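Side-chain contacts in RNA-dependent RNA Polymerase (Bombyx mori cytoplasmic polyhedrosis virus, PDB 6TZ0), which catalyses RNA-templated RNA synthesis, and probably both transcribes the viral genome segments into plus strands and makes the complementary minus strands: residues Asn558-Asp561 with Ile562-Phe566; Asp643-Thr646 with His647-Leu651; Ile881-Met884 with Ile885-Ser889; Pro1015-Ala1018 with Leu1019-Tyr1022. One frame throughout, in Å; residues are numbered along the deposited sequence.

How the interactions relate
Each contact is local, made within one continuous run of chain, so none closes a long loop, and the four follow in series without nesting or crossing. Interaction 1 spans two turns of helix 557-573, and interaction 2 the first turns of helix 644-665; their centres are about 11 Å apart, and the two helices pack side by side in the central polymerase domain. On the opposite side of the chain's centre, interaction 3 lies on and just beyond helix 881-886 and interaction 4 in the turns that lead into strand 1022-1027. These two also touch, their centres about 12 Å apart, within the C-terminal region. Centres of the two groups are about 53 Å or more apart.

Interaction 1 of 4, residues Asn558-Asp561 with Ile562-Phe566; sequences NTKD and IYNTF
Lys-560 and Asn-564 form a buried i to i+4 side-chain contact one turn apart on helix 557-573, which comes after strand 541-548, carrying the metal-binding Asp-547, and the short helix 551-554, consistent with the polymerase palm. The amide of Asn-564 lies across the lysine chain at about a right angle: its ND2 approaches Lys-560 CG at 3.4 Å, and its OD1 approaches Lys-560 CE at 3.5 Å. A bend in the lysine at chi2 (71°) brings the outer methylenes past this amide, while NZ continues to Glu-612, with which it makes a long, weak ion pair; Arg-641 lies close by as a like charge. Asp-561 flanks Asn-564 as well, with Asp-561 OD1 3.6 Å from Asn-564 CB and the carboxylate and amide planes 60° apart. The same OD1 makes a weak hydrogen bond to Gln-383. Beneath the side chains run the helical bonds: Asn-564 N to Lys-560 O at 3.0 Å, and Thr-565 N to Asp-561 O, also 3.0 Å. Ile-562 N instead reaches back three residues to Thr-559 O (3.3 Å). Thr-565 OG1 is hydrogen-bonded to Ile-562 O, so its hydroxyl is satisfied by its own helix. Around this core, Tyr-563 meets the ring of His-647 edge to face on helix 644-665 and bonds through OH to Pro-503 O. Ile-562 and Phe-566 pack on helix 389-397, Phe-566 also reaches helix 401-409, and Asn-558 and Asp-561 touch Pro-539 and Leu-541 of the Viral structural protein 4 chain.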
loop_
_atom_site.group_PDB
_atom_site.type_symbol
_atom_site.label_atom_id
_atom_site.label_comp_id
_atom_site.label_asym_id
_atom_site.label_seq_id
_atom_site.Cartn_x
_atom_site.Cartn_y
_atom_site.Cartn_z
ATOM N N ASN A 558 15.296 10.507 -11.984
ATOM C CA ASN A 558 14.957 11.097 -13.268
ATOM C C ASN A 558 13.706 10.470 -13.871
ATOM O O ASN A 558 12.990 11.133 -14.626
ATOM C CB ASN A 558 16.133 10.950 -14.221
ATOM C CG ASN A 558 17.321 11.763 -13.798
ATOM O OD1 ASN A 558 17.177 12.879 -13.329
ATOM N ND2 ASN A 558 18.511 11.213 -13.970
ATOM N N THR A 559 13.431 9.203 -13.565
ATOM C CA THR A 559 12.195 8.592 -14.032
ATOM C C THR A 559 10.992 9.173 -13.299
ATOM O O THR A 559 9.919 9.339 -13.891
ATOM C CB THR A 559 12.278 7.076 -13.857
ATOM O OG1 THR A 559 13.449 6.595 -14.519
ATOM C CG2 THR A 559 11.084 6.385 -14.476
ATOM N N LYS A 560 11.168 9.519 -12.021
ATOM C CA LYS A 560 10.145 10.246 -11.276
ATOM C C LYS A 560 9.896 11.626 -11.873
ATOM O O LYS A 560 8.760 12.123 -11.854
ATOM C CB LYS A 560 10.573 10.350 -9.813
ATOM C CG LYS A 560 9.668 11.171 -8.929
ATOM C CD LYS A 560 8.354 10.493 -8.666
ATOM C CE LYS A 560 7.424 11.442 -7.948
ATOM N NZ LYS A 560 8.005 11.888 -6.665
ATOM N N ASP A 561 10.932 12.232 -12.455
ATOM C CA ASP A 561 10.769 13.559 -13.042
ATOM C C ASP A 561 9.838 13.574 -14.262
ATOM O O ASP A 561 9.254 14.622 -14.549
ATOM C CB ASP A 561 12.141 14.115 -13.408
ATOM C CG ASP A 561 12.183 15.624 -13.389
ATOM O OD1 ASP A 561 11.151 16.255 -13.090
ATOM O OD2 ASP A 561 13.263 16.187 -13.648
ATOM N N ILE A 562 9.637 12.435 -14.940
ATOM C CA ILE A 562 8.720 12.374 -16.085
ATOM C C ILE A 562 7.282 12.617 -15.635
ATOM O O ILE A 562 6.546 13.407 -16.237
ATOM C CB ILE A 562 8.850 11.025 -16.818
ATOM C CG1 ILE A 562 10.245 10.847 -17.407
ATOM C CG2 ILE A 562 7.820 10.898 -17.929
ATOM C CD1 ILE A 562 10.492 9.489 -17.989
ATOM N N TYR A 563 6.865 11.941 -14.565
ATOM C CA TYR A 563 5.562 12.192 -13.963
ATOM C C TYR A 563 5.511 13.563 -13.304
ATOM O O TYR A 563 4.442 14.187 -13.259
ATOM C CB TYR A 563 5.269 11.083 -12.954
ATOM C CG TYR A 563 3.913 11.092 -12.284
ATOM C CD1 TYR A 563 2.784 10.646 -12.953
ATOM C CD2 TYR A 563 3.771 11.503 -10.966
ATOM C CE1 TYR A 563 1.552 10.634 -12.339
ATOM C CE2 TYR A 563 2.538 11.494 -10.349
ATOM C CZ TYR A 563 1.435 11.062 -11.042
ATOM O OH TYR A 563 0.209 11.052 -10.431
ATOM N N ASN A 564 6.653 14.046 -12.794
ATOM C CA ASN A 564 6.683 15.369 -12.178
ATOM C C ASN A 564 6.404 16.483 -13.179
ATOM O O ASN A 564 5.809 17.494 -12.808
ATOM C CB ASN A 564 8.023 15.630 -11.498
ATOM C CG ASN A 564 8.199 14.838 -10.234
ATOM O OD1 ASN A 564 7.244 14.607 -9.500
ATOM N ND2 ASN A 564 9.428 14.450 -9.948
ATOM N N THR A 565 6.822 16.319 -14.440
ATOM C CA THR A 565 6.499 17.316 -15.465
ATOM C C THR A 565 4.998 17.412 -15.706
ATOM O O THR A 565 4.455 18.513 -15.847
ATOM C CB THR A 565 7.191 16.991 -16.785
ATOM O OG1 THR A 565 6.781 15.697 -17.229
ATOM C CG2 THR A 565 8.671 17.013 -16.633
ATOM N N PHE A 566 4.322 16.266 -15.770
ATOM C CA PHE A 566 2.871 16.228 -15.936
ATOM C C PHE A 566 2.158 16.858 -14.745
ATOM O O PHE A 566 1.210 17.646 -14.916
ATOM C CB PHE A 566 2.454 14.773 -16.148
ATOM C CG PHE A 566 0.980 14.541 -16.162
ATOM C CD1 PHE A 566 0.201 14.966 -17.218
ATOM C CD2 PHE A 566 0.379 13.838 -15.129
ATOM C CE1 PHE A 566 -1.163 14.731 -17.220
ATOM C CE2 PHE A 566 -0.975 13.602 -15.126
ATOM C CZ PHE A 566 -1.746 14.045 -16.171
#

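Interaction 2 of 4, residues Asp643-Thr646 with His647-Leu651; sequences DTST and HHTVL
Thr-649 turns its OG1 back beside its own backbone N, opposite the carbonyl carbon (chi1 -57°), and this brings the hydroxyl back to Ser-645 O, one turn earlier. His-648 has nearly the same first torsion (-58°), which lays its ring back over the preceding turn, next to Thr-644. Ser-645 O is therefore gripped twice by one residue: Thr-649 OG1 donates to it at 2.8 Å from above the carbonyl plane, and Thr-649 N at 3.0 Å. The threonine hydroxyl is thus satisfied within the helix. On the His-648 ring, CD2 is the atom nearest to Thr-644 O, at 3.1 Å and at an oblique approach. ND1 of the neighbouring His-647 sits over one face of that ring, offset toward its rim, while His-648 ND1 lies in the plane of the His-647 ring, at its edge. NE2 of His-648 points on to Asp-552, a residue that binds UTP, with a weak hydrogen bond to its OD1. At the start of the helix, His-647 N bonds to Asp-643 O (3.2 Å), and Thr-646 OG1 adds a weak bond of 3.4 Å to that Asp-643 O. Val-650 N continues the series to Thr-646 O at 2.9 Å. Tyr-637 stacks on His-647 and meets His-648 edge to face. The place of helix 644-665 beside Asp-552 and the metal-binding Asp-680 is consistent with the motif B helix of the palm; Asp-643 and Thr-646 pack on helix 501-508, and Val-650 and Leu-651 on helix 557-573.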
loop_
_atom_site.group_PDB
_atom_site.type_symbol
_atom_site.label_atom_id
_atom_site.label_comp_id
_atom_site.label_asym_id
_atom_site.label_seq_id
_atom_site.Cartn_x
_atom_site.Cartn_y
_atom_site.Cartn_z
ATOM N N ASP A 643 0.478 8.175 -4.075
ATOM C CA ASP A 643 0.442 8.111 -5.534
ATOM C C ASP A 643 1.228 6.936 -6.098
ATOM O O ASP A 643 1.840 7.067 -7.155
ATOM C CB ASP A 643 0.945 9.424 -6.130
ATOM C CG ASP A 643 2.338 9.802 -5.656
ATOM O OD1 ASP A 643 2.914 9.110 -4.795
ATOM O OD2 ASP A 643 2.864 10.815 -6.157
ATOM N N THR A 644 1.241 5.781 -5.435
ATOM C CA THR A 644 2.134 4.723 -5.891
ATOM C C THR A 644 1.596 3.979 -7.111
ATOM O O THR A 644 2.346 3.727 -8.056
ATOM C CB THR A 644 2.460 3.762 -4.742
ATOM O OG1 THR A 644 3.241 2.670 -5.242
ATOM C CG2 THR A 644 1.208 3.262 -4.002
ATOM N N SER A 645 0.312 3.637 -7.133
ATOM C CA SER A 645 -0.223 2.918 -8.278
ATOM C C SER A 645 -0.486 3.854 -9.446
ATOM O O SER A 645 -0.265 3.475 -10.609
ATOM C CB SER A 645 -1.500 2.184 -7.873
ATOM O OG SER A 645 -2.091 1.523 -8.973
ATOM N N THR A 646 -0.921 5.082 -9.148
ATOM C CA THR A 646 -1.215 6.053 -10.189
ATOM C C THR A 646 0.029 6.479 -10.939
ATOM O O THR A 646 -0.060 6.747 -12.136
ATOM C CB THR A 646 -1.894 7.292 -9.609
ATOM O OG1 THR A 646 -0.995 7.958 -8.721
ATOM C CG2 THR A 646 -3.139 6.908 -8.850
ATOM N N HIS A 647 1.181 6.526 -10.263
ATOM C CA HIS A 647 2.431 6.882 -10.926
ATOM C C HIS A 647 2.777 5.898 -12.031
ATOM O O HIS A 647 3.005 6.298 -13.180
ATOM C CB HIS A 647 3.567 6.945 -9.914
ATOM C CG HIS A 647 4.896 7.262 -10.521
ATOM N ND1 HIS A 647 5.735 6.294 -11.027
ATOM C CD2 HIS A 647 5.533 8.439 -10.702
ATOM C CE1 HIS A 647 6.827 6.863 -11.501
ATOM N NE2 HIS A 647 6.731 8.165 -11.315
ATOM N N HIS A 648 2.802 4.607 -11.703
ATOM C CA HIS A 648 3.171 3.599 -12.687
ATOM C C HIS A 648 2.118 3.476 -13.776
ATOM O O HIS A 648 2.469 3.307 -14.948
ATOM C CB HIS A 648 3.396 2.251 -12.007
ATOM C CG HIS A 648 4.445 2.283 -10.941
ATOM N ND1 HIS A 648 5.770 2.544 -11.207
ATOM C CD2 HIS A 648 4.375 2.037 -9.616
ATOM C CE1 HIS A 648 6.468 2.490 -10.088
ATOM N NE2 HIS A 648 5.642 2.185 -9.106
ATOM N N THR A 649 0.837 3.641 -13.422
ATOM C CA THR A 649 -0.229 3.573 -14.417
ATOM C C THR A 649 -0.134 4.719 -15.421
ATOM O O THR A 649 -0.179 4.493 -16.641
ATOM C CB THR A 649 -1.582 3.592 -13.720
ATOM O OG1 THR A 649 -1.655 2.506 -12.795
ATOM C CG2 THR A 649 -2.684 3.446 -14.734
ATOM N N VAL A 650 0.020 5.952 -14.920
ATOM C CA VAL A 650 0.127 7.128 -15.777
ATOM C C VAL A 650 1.371 7.057 -16.648
ATOM O O VAL A 650 1.305 7.303 -17.859
ATOM C CB VAL A 650 0.094 8.408 -14.921
ATOM C CG1 VAL A 650 0.542 9.606 -15.712
ATOM C CG2 VAL A 650 -1.311 8.667 -14.428
ATOM N N LEU A 651 2.506 6.659 -16.066
ATOM C CA LEU A 651 3.758 6.616 -16.812
ATOM C C LEU A 651 3.731 5.559 -17.909
ATOM O O LEU A 651 4.196 5.811 -19.029
ATOM C CB LEU A 651 4.917 6.377 -15.841
ATOM C CG LEU A 651 6.368 6.423 -16.318
ATOM C CD1 LEU A 651 7.200 7.024 -15.233
ATOM C CD2 LEU A 651 6.905 5.045 -16.600
#

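Interaction 3 of 4, residues Ile881-Met884 with Ile885-Ser889; sequences IREM and IQQNS
Gln-887 crosses Glu-883 obliquely where the short helix 881-886 of the C-terminal region ends in a Schellman-like turn, with the 6-to-1 bond but without the inner 5-to-2 bond. The touching is done by the methylene of the acid: Glu-883 CG lies 3.4 Å from Gln-887 NE2. The carboxylate is turned 71° from the amide plane, and OE2 of Glu-883 is not bonded to that nitrogen. Gln-886 folds back the same way, its CG lying 3.4 Å from Glu-883 O, because CG stands between its backbone N and carbonyl carbon (chi1 71°). Behind them, backbone bonds set the positions. Ile-885 N donates to Ile-881 O at 2.9 Å, and Gln-886 N to Glu-883 O at 3.1 Å; the bonds from Gln-886 N to Arg-882 O and from Gln-887 N to Glu-883 O are weak. Asn-888 then adopts a left-handed backbone conformation, and the chain turns so that Ser-889 N reaches Met-884 O at 3.3 Å, nearly along the C=O axis. This 6-to-1 bond draws Ser-889 back to the helix, with its OG 3.8 Å from Met-884 CG. Further out, Ile-885 and Asn-888 lean on His-1203, whose NE2 makes a weak hydrogen bond to Ser-889 O. The buried Met-884 reaches the neighbouring turn, where CE rests 3.7 Å from Leu-1021 CD2.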
loop_
_atom_site.group_PDB
_atom_site.type_symbol
_atom_site.label_atom_id
_atom_site.label_comp_id
_atom_site.label_asym_id
_atom_site.label_seq_id
_atom_site.Cartn_x
_atom_site.Cartn_y
_atom_site.Cartn_z
ATOM N N ILE A 881 -40.740 -32.193 4.761
ATOM C CA ILE A 881 -41.500 -30.996 4.420
ATOM C C ILE A 881 -42.628 -31.298 3.429
ATOM O O ILE A 881 -43.675 -30.642 3.447
ATOM C CB ILE A 881 -40.502 -29.943 3.903
ATOM C CG1 ILE A 881 -41.142 -28.604 3.578
ATOM C CG2 ILE A 881 -39.670 -30.495 2.764
ATOM C CD1 ILE A 881 -40.100 -27.557 3.417
ATOM N N ARG A 882 -42.455 -32.315 2.580
ATOM C CA ARG A 882 -43.534 -32.746 1.694
ATOM C C ARG A 882 -44.685 -33.348 2.493
ATOM O O ARG A 882 -45.862 -33.035 2.250
ATOM C CB ARG A 882 -42.968 -33.746 0.679
ATOM C CG ARG A 882 -43.859 -34.159 -0.490
ATOM C CD ARG A 882 -44.641 -35.439 -0.194
ATOM N NE ARG A 882 -43.774 -36.534 0.228
ATOM C CZ ARG A 882 -44.194 -37.595 0.910
ATOM N NH1 ARG A 882 -45.470 -37.699 1.254
ATOM N NH2 ARG A 882 -43.339 -38.546 1.256
ATOM N N GLU A 883 -44.361 -34.221 3.451
ATOM C CA GLU A 883 -45.382 -34.749 4.347
ATOM C C GLU A 883 -45.967 -33.645 5.213
ATOM O O GLU A 883 -47.171 -33.631 5.485
ATOM C CB GLU A 883 -44.807 -35.862 5.215
ATOM C CG GLU A 883 -45.825 -36.530 6.110
ATOM C CD GLU A 883 -45.238 -37.648 6.935
ATOM O OE1 GLU A 883 -44.025 -37.905 6.805
ATOM O OE2 GLU A 883 -45.992 -38.266 7.715
ATOM N N MET A 884 -45.139 -32.678 5.598
ATOM C CA MET A 884 -45.607 -31.597 6.451
ATOM C C MET A 884 -46.525 -30.635 5.700
ATOM O O MET A 884 -47.360 -29.969 6.321
ATOM C CB MET A 884 -44.385 -30.912 7.064
ATOM C CG MET A 884 -44.634 -29.767 8.011
ATOM S SD MET A 884 -43.166 -29.443 8.992
ATOM C CE MET A 884 -41.978 -29.054 7.727
ATOM N N ILE A 885 -46.438 -30.584 4.366
ATOM C CA ILE A 885 -47.419 -29.802 3.613
ATOM C C ILE A 885 -48.561 -30.642 3.058
ATOM O O ILE A 885 -49.498 -30.072 2.479
ATOM C CB ILE A 885 -46.824 -29.020 2.420
ATOM C CG1 ILE A 885 -46.368 -29.953 1.308
ATOM C CG2 ILE A 885 -45.656 -28.162 2.847
ATOM C CD1 ILE A 885 -45.967 -29.215 0.068
ATOM N N GLN A 886 -48.524 -31.973 3.194
ATOM C CA GLN A 886 -49.683 -32.740 2.743
ATOM C C GLN A 886 -50.650 -33.130 3.859
ATOM O O GLN A 886 -51.656 -33.785 3.568
ATOM C CB GLN A 886 -49.255 -33.997 1.966
ATOM C CG GLN A 886 -48.616 -35.124 2.751
ATOM C CD GLN A 886 -49.601 -36.183 3.208
ATOM O OE1 GLN A 886 -50.625 -36.413 2.566
ATOM N NE2 GLN A 886 -49.288 -36.841 4.318
ATOM N N GLN A 887 -50.395 -32.762 5.116
ATOM C CA GLN A 887 -51.444 -32.811 6.131
ATOM C C GLN A 887 -51.556 -31.513 6.926
ATOM O O GLN A 887 -52.114 -31.525 8.031
ATOM C CB GLN A 887 -51.281 -33.999 7.085
ATOM C CG GLN A 887 -50.055 -34.025 7.977
ATOM C CD GLN A 887 -49.021 -35.016 7.512
ATOM O OE1 GLN A 887 -49.094 -35.529 6.396
ATOM N NE2 GLN A 887 -48.052 -35.304 8.371
ATOM N N ASN A 888 -51.028 -30.408 6.383
ATOM C CA ASN A 888 -51.318 -29.038 6.832
ATOM C C ASN A 888 -50.867 -28.803 8.272
ATOM O O ASN A 888 -51.636 -28.337 9.112
ATOM C CB ASN A 888 -52.808 -28.707 6.664
ATOM C CG ASN A 888 -53.084 -27.215 6.504
ATOM O OD1 ASN A 888 -54.195 -26.829 6.150
ATOM N ND2 ASN A 888 -52.077 -26.380 6.731
ATOM N N SER A 889 -49.618 -29.140 8.563
ATOM C CA SER A 889 -49.042 -28.937 9.881
ATOM C C SER A 889 -47.770 -28.114 9.760
ATOM O O SER A 889 -47.262 -27.889 8.661
ATOM C CB SER A 889 -48.742 -30.271 10.573
ATOM O OG SER A 889 -47.739 -30.997 9.886
#

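Interaction 4 of 4, residues Pro1015-Ala1018 with Leu1019-Tyr1022; sequences PADA and LHLY
Asp-1017 and His-1020 lie across a series of tight turns that leads into strand 1022-1027, with a beta turn from Ala-1018 to Leu-1021 running into an inverse gamma turn centred on Leu-1021. Among the hydrogen bonds, the one made by a side chain comes from the histidine: His-1020 ND1 donates to Asp-1017 O at 3.2 Å with a nearly straight N-H (160°). The acceptor sits at the ring edge, near the ring plane, while seen from the carbonyl the donor stands above its plane. A chi1 of -62° folds the ring back along the turn toward Asp-1017. The bond helps to set the ring's rotation and is consistent with a proton on ND1. Leu-1021 N closes the beta turn on Ala-1018 O, also at 3.2 Å. Van der Waals contacts follow from the same folding. Asp-1017 CB lies 3.5 Å from His-1020 CE1, and Leu-1021 CG is 3.6 Å from Ala-1018 O. Leu-1019 turns to helix 1204-1211, where it packs on Leu-1206, Tyr-1209 and Val-1210, while Ala-1018 touches Met-890. Charged and aromatic partners lie outside the turns: Asp-1017 OD2 is hydrogen-bonded to Tyr-876 OH and makes a salt bridge with Arg-872, which would favour its ionised form. Tyr-1022 stacks on Phe-1181 and takes a cation-pi contact from Arg-873. The gamma turn itself is closed by Tyr-1022 N, which bonds to His-1020 O at 3.0 Å.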
loop_
_atom_site.group_PDB
_atom_site.type_symbol
_atom_site.label_atom_id
_atom_site.label_comp_id
_atom_site.label_asym_id
_atom_site.label_seq_id
_atom_site.Cartn_x
_atom_site.Cartn_y
_atom_site.Cartn_z
ATOM N N PRO A 1015 -43.285 -16.834 13.342
ATOM C CA PRO A 1015 -44.360 -16.885 12.336
ATOM C C PRO A 1015 -43.878 -16.681 10.910
ATOM O O PRO A 1015 -44.604 -17.041 9.976
ATOM C CB PRO A 1015 -45.299 -15.753 12.766
ATOM C CG PRO A 1015 -45.051 -15.595 14.210
ATOM C CD PRO A 1015 -43.590 -15.849 14.396
ATOM N N ALA A 1016 -42.681 -16.138 10.714
ATOM C CA ALA A 1016 -42.196 -15.742 9.403
ATOM C C ALA A 1016 -41.488 -16.856 8.648
ATOM O O ALA A 1016 -41.286 -16.721 7.439
ATOM C CB ALA A 1016 -41.255 -14.544 9.534
ATOM N N ASP A 1017 -41.107 -17.952 9.304
ATOM C CA ASP A 1017 -40.417 -19.021 8.598
ATOM C C ASP A 1017 -41.376 -20.069 8.039
ATOM O O ASP A 1017 -40.977 -21.219 7.830
ATOM C CB ASP A 1017 -39.326 -19.649 9.483
ATOM C CG ASP A 1017 -39.854 -20.347 10.726
ATOM O OD1 ASP A 1017 -41.068 -20.397 10.977
ATOM O OD2 ASP A 1017 -39.010 -20.864 11.487
ATOM N N ALA A 1018 -42.636 -19.692 7.814
ATOM C CA ALA A 1018 -43.530 -20.495 6.994
ATOM C C ALA A 1018 -43.166 -20.408 5.522
ATOM O O ALA A 1018 -43.617 -21.243 4.734
ATOM C CB ALA A 1018 -44.978 -20.053 7.195
ATOM N N LEU A 1019 -42.350 -19.420 5.144
ATOM C CA LEU A 1019 -41.886 -19.278 3.772
ATOM C C LEU A 1019 -40.901 -20.362 3.363
ATOM O O LEU A 1019 -40.616 -20.489 2.171
ATOM C CB LEU A 1019 -41.235 -17.911 3.570
ATOM C CG LEU A 1019 -42.146 -16.689 3.659
ATOM C CD1 LEU A 1019 -41.349 -15.414 3.503
ATOM C CD2 LEU A 1019 -43.245 -16.766 2.616
ATOM N N HIS A 1020 -40.366 -21.138 4.304
ATOM C CA HIS A 1020 -39.515 -22.252 3.918
ATOM C C HIS A 1020 -40.303 -23.447 3.407
ATOM O O HIS A 1020 -39.703 -24.356 2.832
ATOM C CB HIS A 1020 -38.638 -22.715 5.084
ATOM C CG HIS A 1020 -37.688 -21.673 5.584
ATOM N ND1 HIS A 1020 -37.955 -20.897 6.688
ATOM C CD2 HIS A 1020 -36.490 -21.255 5.114
ATOM C CE1 HIS A 1020 -36.955 -20.061 6.891
ATOM N NE2 HIS A 1020 -36.052 -20.256 5.948
ATOM N N LEU A 1021 -41.623 -23.459 3.574
ATOM C CA LEU A 1021 -42.418 -24.654 3.300
ATOM C C LEU A 1021 -42.851 -24.673 1.834
ATOM O O LEU A 1021 -43.974 -24.333 1.469
ATOM C CB LEU A 1021 -43.612 -24.716 4.242
ATOM C CG LEU A 1021 -43.228 -24.702 5.718
ATOM C CD1 LEU A 1021 -44.441 -24.798 6.613
ATOM C CD2 LEU A 1021 -42.269 -25.810 6.011
ATOM N N TYR A 1022 -41.916 -25.089 0.985
ATOM C CA TYR A 1022 -42.163 -25.217 -0.440
ATOM C C TYR A 1022 -41.339 -26.369 -0.988
ATOM O O TYR A 1022 -40.221 -26.618 -0.537
ATOM C CB TYR A 1022 -41.849 -23.911 -1.186
ATOM C CG TYR A 1022 -40.419 -23.429 -1.120
ATOM C CD1 TYR A 1022 -39.992 -22.606 -0.096
ATOM C CD2 TYR A 1022 -39.512 -23.756 -2.112
ATOM C CE1 TYR A 1022 -38.694 -22.154 -0.040
ATOM C CE2 TYR A 1022 -38.216 -23.316 -2.063
ATOM C CZ TYR A 1022 -37.815 -22.512 -1.032
ATOM O OH TYR A 1022 -36.518 -22.073 -0.999
#